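Local atomic coordinates of uncharacterized protein (Slackia heliotrinireducens DSM 20476, PDB entry 4S1P), a protein that probably hydrolyses ester bonds as a member of the SGNH (GDSL-like lipase/acylhydrolase) family, although its natural substrate is not known. Residues R5-G10 with R32-G37; N11-A16 with Y104-Y109; D65-Q70 with A97-V102. All blocks are in the same frame, centred on the assembly; numbering follows the deposited sequence.

From the N terminus, the chain lays down strand 4-10 and runs straight into helix 12-15, so interactions 1 and 2 start side by side. Interaction 1 closes first, when the chain, after helix 19-27, forms strand 29-35 beside strand 4-10. Because 11-16 lies within that loop and its partner 104-109 comes much later, interactions 1 and 2 cross. Interaction 3 follows interaction 1 in series and falls within the long loop of interaction 2; it pairs strand 66-69 with strand 100-105, whose end, with the loop that follows, supplies the second segment of interaction 2. Leu7 O and Val68 N join interactions 1 and 3 across one parallel sheet, while Gln70 ties interaction 3 to Asn11 and Thr14.

Interaction 1: R5-G10 with R32-G37; sequences RILMLG and RVHARG
Arg32 N donates to Ile6 O at 2.9 Å, one rung of the ladder of backbone bonds between parallel strands 4-10 and 29-35. Met8 bonds through both its backbone N and its O: the N reaches Arg32 O at 2.8 Å, and the O receives His34 N at 2.8 Å in a nearly straight bond (172° at the hydrogen). The rungs lengthen toward the C-terminal ends, where Gly10 N meets His34 O at 3.1 Å with the donor tilted from the carbonyl plane, and Arg36 N makes a weak bond to Gly10 O at 3.5 Å.

At the other end the side chains of Arg5 and Arg32 run alongside each other. Arg32 NH2 lies at the edge of the Arg5 guanidinium, 3.4 Å from Arg5 NH1, with the two planes turned 58° apart. Glu62 probably accounts for the pairing: its carboxylate forms salt bridges to both arginines and probably balances their charge; Glu30 adds a salt bridge to Arg5 NE.

Two leucines pack against His34. Leu7, with CG anti to its N (chi1 178°), brings CD1 over the middle of the imidazole, 3.7 Å from the ring centroid, in a CH-pi contact. Leu9 runs beside the same residue, its CD2 3.9 Å from His34 CB. His34 ND1 is also hydrogen-bonded to Thr55 OG1, which probably restricts rotation of the imidazole.

Leu9 and His34 thus direct this face of the sheet onto helix 50-61. On the reverse face, Met8 and Val33 both pack on Pro20 of helix 19-27, while Ala35 touches Thr15 of helix 12-15. Strand 29-35 is the outermost strand on this side of the sheet, and strand 4-10 has strand 66-69 as its other neighbour.

Interaction 2: N11-A16 with Y104-Y109; sequences NSLTTA and YGTWPY
Leu13 and Thr14 of the short helix 12-15 face the end of strand 100-105 and the loop beyond it with the backbones well apart, the nearest CA atoms, those of Leu13 and Thr106, being 8.3 Å from each other, so that side chains make the contact. With CG anti to the backbone N (chi1 173°), the Tyr104 side chain extends toward the helix, and its OH donates to Leu13 O at 2.8 Å. The hydroxyl approaches from above the carbonyl plane, 49° out of it. Thr14 OG1 lies at the edge of the same ring, 3.5 Å from Tyr104 CE2, and its hydrogen bond is made to Gln70 OE1.

Leu13 carries the apolar half of the contact. Its CD2 methyl touches Trp107 CZ2 on the benzene part of the indole at 3.7 Å, and meets Thr106 CG2, which arrives at about a right angle, at 3.9 Å. Thr106 CG2 also lies over one face of the Tyr104 ring, offset toward the rim, and so touches both side chains. The indole has further partners outside: NE1 bonds to Val166 O, Phe152 stacks on it and Tyr161 meets it at about 90°.

Asn11 OD1 caps the helix by accepting from Leu13 N at 3.1 Å, and Asn11 O accepts the amides of both Thr14 and Thr15. An unidentified ligand, probably from the crystallisation liquor, is bound here through Asn11 ND2 and Ser12 N. A serine just after the first strand, in the sequence Gly10-Asn11-Ser12-Leu13, matches the GDSL motif of SGNH hydrolases with asparagine in place of aspartate; together with His167 and Asp164, Ser12 is consistent with a catalytic triad at this site.

Interaction 3: D65-Q70 with A97-V102; sequences DFVVMQ and AGAQPV
Phe66 turns the edge of its ring to Gln100 O, which lies near the ring plane, while Gln100 CB approaches Phe66 CD1 at 3.7 Å. Val102 CG2 comes just as close, 3.7 Å from the same CD1, and Met184 of helix 170-184 also packs on the phenylalanine. The Gln100 amide is inclined 47° to the ring. Its chain bends back at chi2 (65°) so that NE2 bonds almost straight to a lone pair of Pro101 O at 2.9 Å, within the amide's own plane; Gly142 O is a second acceptor for NE2, and the two probably fix the orientation of the amide. Replacing Phe66 by an alanine is likely to leave Gln100 CB and Val102 CG2 without their aromatic neighbour and open a gap beside Met184.

The strands belong to a beta-alpha-beta unit in the parallel sheet of the SGNH fold: the chain leaves strand 66-69, passes through helix 80-96, closes that helix with a Schellman motif at Gly98 and re-enters the sheet beside its start. Backbone bonds run from Gln100 N to Asp65 O, from Val67 N to Gln100 O, from Val102 N to Val67 O at 2.8 Å and from Met69 N to Val102 O at 2.8 Å.

Val68 lies alongside Val102 on the Phe66 face. Val67 and Pro101 point to the other face, where Val67 CG2 meets Ala99 CB at 3.9 Å; the selenomethionine at Met69 bends at chi3 (-64°) to bring CE within 3.8 Å of Pro101 CB, and both residues touch Ser91 of helix 80-96.

Interaction 1: R5-G10 with R32-G37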
loop_
_atom_site.group_PDB
_atom_site.type_symbol
_atom_site.label_atom_id
_atom_site.label_comp_id
_atom_site.label_asym_id
_atom_site.label_seq_id
_atom_site.Cartn_x
_atom_site.Cartn_y
_atom_site.Cartn_z
ATOM N N ARG A 5 -10.565 -9.887 -9.680
ATOM C CA ARG A 5 -10.119 -10.371 -8.371
ATOM C C ARG A 5 -8.835 -9.647 -7.997
ATOM O O ARG A 5 -7.862 -9.638 -8.753
ATOM C CB ARG A 5 -9.920 -11.892 -8.353
ATOM C CG ARG A 5 -11.170 -12.658 -8.824
ATOM C CD ARG A 5 -11.056 -14.177 -8.551
ATOM N NE ARG A 5 -11.282 -14.458 -7.124
ATOM C CZ ARG A 5 -10.367 -14.894 -6.251
ATOM N NH1 ARG A 5 -10.721 -15.039 -4.992
ATOM N NH2 ARG A 5 -9.123 -15.183 -6.607
ATOM N N ILE A 6 -8.840 -9.122 -6.782
ATOM C CA ILE A 6 -7.745 -8.269 -6.275
ATOM C C ILE A 6 -7.276 -8.831 -4.934
ATOM O O ILE A 6 -8.085 -9.061 -4.034
ATOM C CB ILE A 6 -8.214 -6.808 -6.062
ATOM C CG1 ILE A 6 -8.761 -6.225 -7.367
ATOM C CG2 ILE A 6 -7.083 -5.956 -5.510
ATOM C CD1 ILE A 6 -9.515 -4.924 -7.169
ATOM N N LEU A 7 -5.973 -9.074 -4.803
ATOM C CA LEU A 7 -5.348 -9.470 -3.534
ATOM C C LEU A 7 -4.604 -8.268 -2.987
ATOM O O LEU A 7 -3.796 -7.687 -3.699
ATOM C CB LEU A 7 -4.363 -10.602 -3.778
ATOM C CG LEU A 7 -3.590 -11.102 -2.570
ATOM C CD1 LEU A 7 -4.497 -11.614 -1.463
ATOM C CD2 LEU A 7 -2.591 -12.172 -3.035
HETATM N N MSE A 8 -4.901 -7.888 -1.754
HETATM C CA MSE A 8 -4.262 -6.740 -1.129
HETATM C C MSE A 8 -3.419 -7.182 0.041
HETATM O O MSE A 8 -3.861 -7.977 0.880
HETATM C CB MSE A 8 -5.308 -5.764 -0.585
HETATM C CG MSE A 8 -6.300 -5.338 -1.661
HETATM SE SE MSE A 8 -7.448 -3.875 -0.981
HETATM C CE MSE A 8 -6.222 -2.397 -1.270
ATOM N N LEU A 9 -2.174 -6.726 0.048
ATOM C CA LEU A 9 -1.243 -7.019 1.102
ATOM C C LEU A 9 -0.933 -5.715 1.831
ATOM O O LEU A 9 -0.522 -4.732 1.195
ATOM C CB LEU A 9 0.060 -7.581 0.494
ATOM C CG LEU A 9 -0.083 -8.619 -0.630
ATOM C CD1 LEU A 9 1.312 -9.029 -1.142
ATOM C CD2 LEU A 9 -0.914 -9.804 -0.172
ATOM N N GLY A 10 -1.121 -5.672 3.143
ATOM C CA GLY A 10 -0.921 -4.407 3.861
ATOM C C GLY A 10 -1.161 -4.475 5.345
ATOM O O GLY A 10 -1.069 -5.550 5.954
ATOM N N ARG A 32 -9.601 -9.729 -1.669
ATOM C CA ARG A 32 -9.050 -10.530 -0.596
ATOM C C ARG A 32 -7.937 -9.726 0.058
ATOM O O ARG A 32 -7.116 -9.133 -0.651
ATOM C CB ARG A 32 -8.448 -11.816 -1.160
ATOM C CG ARG A 32 -7.841 -12.763 -0.137
ATOM C CD ARG A 32 -8.862 -13.499 0.737
ATOM N NE ARG A 32 -9.808 -14.217 -0.112
ATOM C CZ ARG A 32 -9.511 -15.292 -0.854
ATOM N NH1 ARG A 32 -8.335 -15.901 -0.743
ATOM N NH2 ARG A 32 -10.406 -15.773 -1.690
ATOM N N VAL A 33 -7.924 -9.683 1.387
ATOM C CA VAL A 33 -6.930 -8.877 2.132
ATOM C C VAL A 33 -6.097 -9.752 3.061
ATOM O O VAL A 33 -6.660 -10.553 3.820
ATOM C CB VAL A 33 -7.648 -7.817 2.980
ATOM C CG1 VAL A 33 -6.649 -6.963 3.740
ATOM C CG2 VAL A 33 -8.525 -6.961 2.076
ATOM N N HIS A 34 -4.774 -9.647 2.937
ATOM C CA HIS A 34 -3.827 -10.250 3.850
ATOM C C HIS A 34 -3.162 -9.107 4.581
ATOM O O HIS A 34 -2.243 -8.460 4.037
ATOM C CB HIS A 34 -2.788 -11.063 3.066
ATOM C CG HIS A 34 -3.353 -12.255 2.371
ATOM N ND1 HIS A 34 -2.612 -13.002 1.472
ATOM C CD2 HIS A 34 -4.587 -12.799 2.382
ATOM C CE1 HIS A 34 -3.372 -13.979 0.989
ATOM N NE2 HIS A 34 -4.582 -13.863 1.509
ATOM N N ALA A 35 -3.653 -8.824 5.790
ATOM C CA ALA A 35 -3.188 -7.670 6.532
ATOM C C ALA A 35 -3.158 -7.997 8.007
ATOM O O ALA A 35 -3.835 -8.918 8.482
ATOM C CB ALA A 35 -4.097 -6.491 6.295
ATOM N N ARG A 36 -2.331 -7.255 8.719
ATOM C CA ARG A 36 -2.334 -7.273 10.171
ATOM C C ARG A 36 -1.809 -5.932 10.615
ATOM O O ARG A 36 -0.943 -5.356 9.967
ATOM C CB ARG A 36 -1.423 -8.341 10.731
ATOM C CG ARG A 36 -1.641 -8.545 12.230
ATOM C CD ARG A 36 -0.556 -9.416 12.845
ATOM N NE ARG A 36 0.765 -8.783 12.833
ATOM C CZ ARG A 36 1.703 -9.006 11.919
ATOM N NH1 ARG A 36 1.468 -9.874 10.975
ATOM N NH2 ARG A 36 2.875 -8.370 11.988
ATOM N N GLY A 37 -2.277 -5.455 11.752
ATOM C CA GLY A 37 -1.704 -4.226 12.300
ATOM C C GLY A 37 -0.211 -4.390 12.502
ATOM O O GLY A 37 0.248 -5.379 13.047
#

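Interaction 2: N11-A16 with Y104-Y109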
loop_
_atom_site.group_PDB
_atom_site.type_symbol
_atom_site.label_atom_id
_atom_site.label_comp_id
_atom_site.label_asym_id
_atom_site.label_seq_id
_atom_site.Cartn_x
_atom_site.Cartn_y
_atom_site.Cartn_z
ATOM N N ASN A 11 -1.478 -3.323 5.909
ATOM C CA ASN A 11 -1.751 -3.216 7.332
ATOM C C ASN A 11 -2.919 -2.273 7.541
ATOM O O ASN A 11 -3.808 -2.225 6.675
ATOM C CB ASN A 11 -0.476 -2.920 8.100
ATOM C CG ASN A 11 0.101 -1.566 7.812
ATOM O OD1 ASN A 11 -0.556 -0.639 7.326
ATOM N ND2 ASN A 11 1.370 -1.430 8.150
ATOM N N SER A 12 -3.026 -1.587 8.687
ATOM C CA SER A 12 -4.213 -0.766 8.898
ATOM C C SER A 12 -4.370 0.371 7.879
ATOM O O SER A 12 -5.483 0.852 7.685
ATOM C CB SER A 12 -4.281 -0.238 10.340
ATOM O OG SER A 12 -3.427 0.844 10.478
ATOM N N LEU A 13 -3.306 0.786 7.165
ATOM C CA LEU A 13 -3.532 1.801 6.120
ATOM C C LEU A 13 -4.389 1.256 4.978
ATOM O O LEU A 13 -5.063 2.020 4.250
ATOM C CB LEU A 13 -2.223 2.393 5.601
ATOM C CG LEU A 13 -1.585 3.503 6.454
ATOM C CD1 LEU A 13 -1.146 3.022 7.814
ATOM C CD2 LEU A 13 -0.464 4.151 5.678
ATOM N N THR A 14 -4.378 -0.062 4.824
ATOM C CA THR A 14 -5.259 -0.727 3.872
ATOM C C THR A 14 -6.627 -1.022 4.479
ATOM O O THR A 14 -7.632 -0.765 3.837
ATOM C CB THR A 14 -4.611 -2.040 3.383
ATOM O OG1 THR A 14 -3.504 -1.712 2.543
ATOM C CG2 THR A 14 -5.593 -2.879 2.547
ATOM N N THR A 15 -6.679 -1.550 5.701
ATOM C CA THR A 15 -7.937 -2.067 6.227
ATOM C C THR A 15 -8.795 -0.999 6.878
ATOM O O THR A 15 -10.017 -1.207 6.981
ATOM C CB THR A 15 -7.708 -3.188 7.236
ATOM O OG1 THR A 15 -6.858 -2.732 8.293
ATOM C CG2 THR A 15 -7.090 -4.402 6.580
ATOM N N ALA A 16 -8.200 0.121 7.282
ATOM C CA ALA A 16 -8.980 1.143 8.006
ATOM C C ALA A 16 -10.191 1.616 7.201
ATOM O O ALA A 16 -10.157 1.734 5.960
ATOM C CB ALA A 16 -8.085 2.350 8.385
ATOM N N TYR A 104 0.470 0.492 -3.606
ATOM C CA TYR A 104 -0.403 1.436 -2.884
ATOM C C TYR A 104 0.586 2.454 -2.294
ATOM O O TYR A 104 1.205 2.218 -1.243
ATOM C CB TYR A 104 -1.215 0.678 -1.860
ATOM C CG TYR A 104 -2.074 1.487 -0.873
ATOM C CD1 TYR A 104 -2.174 2.882 -0.895
ATOM C CD2 TYR A 104 -2.790 0.817 0.082
ATOM C CE1 TYR A 104 -2.923 3.568 0.080
ATOM C CE2 TYR A 104 -3.524 1.468 1.045
ATOM C CZ TYR A 104 -3.610 2.845 1.039
ATOM O OH TYR A 104 -4.317 3.500 2.017
ATOM N N GLY A 105 0.797 3.550 -3.026
ATOM C CA GLY A 105 1.731 4.577 -2.576
ATOM C C GLY A 105 1.029 5.358 -1.469
ATOM O O GLY A 105 -0.053 5.888 -1.663
ATOM N N THR A 106 1.621 5.418 -0.309
ATOM C CA THR A 106 1.064 6.161 0.798
ATOM C C THR A 106 1.795 7.518 0.967
ATOM O O THR A 106 2.612 7.944 0.155
ATOM C CB THR A 106 1.104 5.313 2.085
ATOM O OG1 THR A 106 2.472 5.082 2.491
ATOM C CG2 THR A 106 0.388 3.952 1.908
ATOM N N TRP A 107 1.437 8.190 2.044
ATOM C CA TRP A 107 1.685 9.606 2.227
ATOM C C TRP A 107 2.740 9.830 3.316
ATOM O O TRP A 107 2.877 9.018 4.237
ATOM C CB TRP A 107 0.353 10.300 2.612
ATOM C CG TRP A 107 -0.373 9.533 3.639
ATOM C CD1 TRP A 107 -0.180 9.583 4.983
ATOM C CD2 TRP A 107 -1.377 8.543 3.413
ATOM N NE1 TRP A 107 -0.986 8.677 5.613
ATOM C CE2 TRP A 107 -1.728 8.016 4.666
ATOM C CE3 TRP A 107 -1.986 8.006 2.257
ATOM C CZ2 TRP A 107 -2.670 7.009 4.808
ATOM C CZ3 TRP A 107 -2.909 7.003 2.412
ATOM C CH2 TRP A 107 -3.240 6.510 3.666
ATOM N N PRO A 108 3.447 10.968 3.252
ATOM C CA PRO A 108 4.235 11.361 4.425
ATOM C C PRO A 108 3.273 11.628 5.582
ATOM O O PRO A 108 2.130 11.934 5.376
ATOM C CB PRO A 108 4.909 12.680 3.985
ATOM C CG PRO A 108 3.986 13.230 2.962
ATOM C CD PRO A 108 3.406 12.039 2.239
ATOM N N TYR A 109 3.774 11.515 6.790
ATOM C CA TYR A 109 2.987 11.849 7.955
ATOM C C TYR A 109 2.714 13.359 7.993
ATOM O O TYR A 109 3.432 14.157 7.419
ATOM C CB TYR A 109 3.753 11.459 9.195
ATOM C CG TYR A 109 4.047 10.022 9.387
ATOM C CD1 TYR A 109 3.429 9.041 8.617
ATOM C CD2 TYR A 109 4.927 9.615 10.401
ATOM C CE1 TYR A 109 3.706 7.699 8.836
ATOM C CE2 TYR A 109 5.176 8.271 10.637
ATOM C CZ TYR A 109 4.563 7.319 9.853
ATOM O OH TYR A 109 4.826 5.981 10.133
#

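Interaction 3: D65-Q70 with A97-V102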
loop_
_atom_site.group_PDB
_atom_site.type_symbol
_atom_site.label_atom_id
_atom_site.label_comp_id
_atom_site.label_asym_id
_atom_site.label_seq_id
_atom_site.Cartn_x
_atom_site.Cartn_y
_atom_site.Cartn_z
ATOM N N ASP A 65 -6.308 -10.760 -10.758
ATOM C CA ASP A 65 -6.006 -9.716 -11.746
ATOM C C ASP A 65 -4.926 -8.762 -11.289
ATOM O O ASP A 65 -4.107 -8.303 -12.074
ATOM C CB ASP A 65 -7.265 -8.956 -12.097
ATOM C CG ASP A 65 -8.288 -9.856 -12.779
ATOM O OD1 ASP A 65 -8.105 -10.124 -13.973
ATOM O OD2 ASP A 65 -9.194 -10.382 -12.134
ATOM N N PHE A 66 -4.959 -8.432 -10.003
ATOM C CA PHE A 66 -4.038 -7.490 -9.418
ATOM C C PHE A 66 -3.607 -7.949 -8.048
ATOM O O PHE A 66 -4.381 -8.568 -7.335
ATOM C CB PHE A 66 -4.712 -6.118 -9.255
ATOM C CG PHE A 66 -5.123 -5.469 -10.553
ATOM C CD1 PHE A 66 -4.190 -4.828 -11.343
ATOM C CD2 PHE A 66 -6.424 -5.518 -10.980
ATOM C CE1 PHE A 66 -4.543 -4.226 -12.543
ATOM C CE2 PHE A 66 -6.792 -4.905 -12.154
ATOM C CZ PHE A 66 -5.852 -4.273 -12.956
ATOM N N VAL A 67 -2.374 -7.600 -7.689
ATOM C CA VAL A 67 -1.865 -7.767 -6.335
ATOM C C VAL A 67 -1.408 -6.394 -5.860
ATOM O O VAL A 67 -0.517 -5.793 -6.463
ATOM C CB VAL A 67 -0.711 -8.754 -6.237
ATOM C CG1 VAL A 67 -0.197 -8.840 -4.803
ATOM C CG2 VAL A 67 -1.150 -10.135 -6.728
ATOM N N VAL A 68 -2.089 -5.871 -4.827
ATOM C CA VAL A 68 -1.790 -4.517 -4.307
ATOM C C VAL A 68 -0.854 -4.659 -3.108
ATOM O O VAL A 68 -1.116 -5.463 -2.216
ATOM C CB VAL A 68 -3.063 -3.794 -3.880
ATOM C CG1 VAL A 68 -2.763 -2.411 -3.333
ATOM C CG2 VAL A 68 -4.024 -3.703 -5.047
HETATM N N MSE A 69 0.219 -3.859 -3.092
HETATM C CA MSE A 69 1.234 -3.973 -2.087
HETATM C C MSE A 69 1.363 -2.681 -1.316
HETATM O O MSE A 69 1.659 -1.634 -1.910
HETATM C CB MSE A 69 2.598 -4.289 -2.720
HETATM C CG MSE A 69 2.549 -5.564 -3.564
HETATM SE SE MSE A 69 4.086 -5.761 -4.756
HETATM C CE MSE A 69 3.680 -4.173 -5.857
ATOM N N GLN A 70 1.140 -2.741 0.006
ATOM C CA GLN A 70 1.257 -1.567 0.874
ATOM C C GLN A 70 2.234 -1.845 2.011
ATOM O O GLN A 70 2.018 -2.751 2.796
ATOM C CB GLN A 70 -0.128 -1.202 1.450
ATOM C CG GLN A 70 -0.119 -0.002 2.395
ATOM C CD GLN A 70 -0.434 -0.377 3.821
ATOM O OE1 GLN A 70 -1.436 -1.033 4.102
ATOM N NE2 GLN A 70 0.423 0.032 4.740
ATOM N N ALA A 97 2.467 -15.362 -11.485
ATOM C CA ALA A 97 1.095 -15.868 -11.359
ATOM C C ALA A 97 0.082 -15.262 -12.336
ATOM O O ALA A 97 -1.092 -15.592 -12.263
ATOM C CB ALA A 97 0.579 -15.676 -9.948
ATOM N N GLY A 98 0.513 -14.373 -13.226
ATOM C CA GLY A 98 -0.370 -13.744 -14.193
ATOM C C GLY A 98 -1.161 -12.555 -13.695
ATOM O O GLY A 98 -2.069 -12.087 -14.393
ATOM N N ALA A 99 -0.735 -11.985 -12.568
ATOM C CA ALA A 99 -1.392 -10.831 -11.984
ATOM C C ALA A 99 -0.521 -9.589 -12.219
ATOM O O ALA A 99 0.702 -9.658 -12.281
ATOM C CB ALA A 99 -1.608 -11.029 -10.488
ATOM N N GLN A 100 -1.163 -8.437 -12.265
ATOM C CA GLN A 100 -0.472 -7.167 -12.355
ATOM C C GLN A 100 -0.200 -6.590 -10.944
ATOM O O GLN A 100 -1.139 -6.354 -10.197
ATOM C CB GLN A 100 -1.306 -6.165 -13.149
ATOM C CG GLN A 100 -0.719 -4.773 -13.159
ATOM C CD GLN A 100 0.620 -4.644 -13.858
ATOM O OE1 GLN A 100 0.746 -4.985 -15.042
ATOM N NE2 GLN A 100 1.625 -4.111 -13.153
ATOM N N PRO A 101 1.069 -6.387 -10.582
ATOM C CA PRO A 101 1.353 -5.771 -9.285
ATOM C C PRO A 101 1.017 -4.283 -9.286
ATOM O O PRO A 101 1.173 -3.590 -10.293
ATOM C CB PRO A 101 2.845 -6.026 -9.084
ATOM C CG PRO A 101 3.399 -6.284 -10.440
ATOM C CD PRO A 101 2.286 -6.853 -11.275
ATOM N N VAL A 102 0.552 -3.816 -8.123
ATOM C CA VAL A 102 0.149 -2.426 -7.915
ATOM C C VAL A 102 0.755 -1.952 -6.605
ATOM O O VAL A 102 0.577 -2.617 -5.590
ATOM C CB VAL A 102 -1.396 -2.292 -7.854
ATOM C CG1 VAL A 102 -1.832 -0.877 -7.543
ATOM C CG2 VAL A 102 -2.022 -2.762 -9.164
#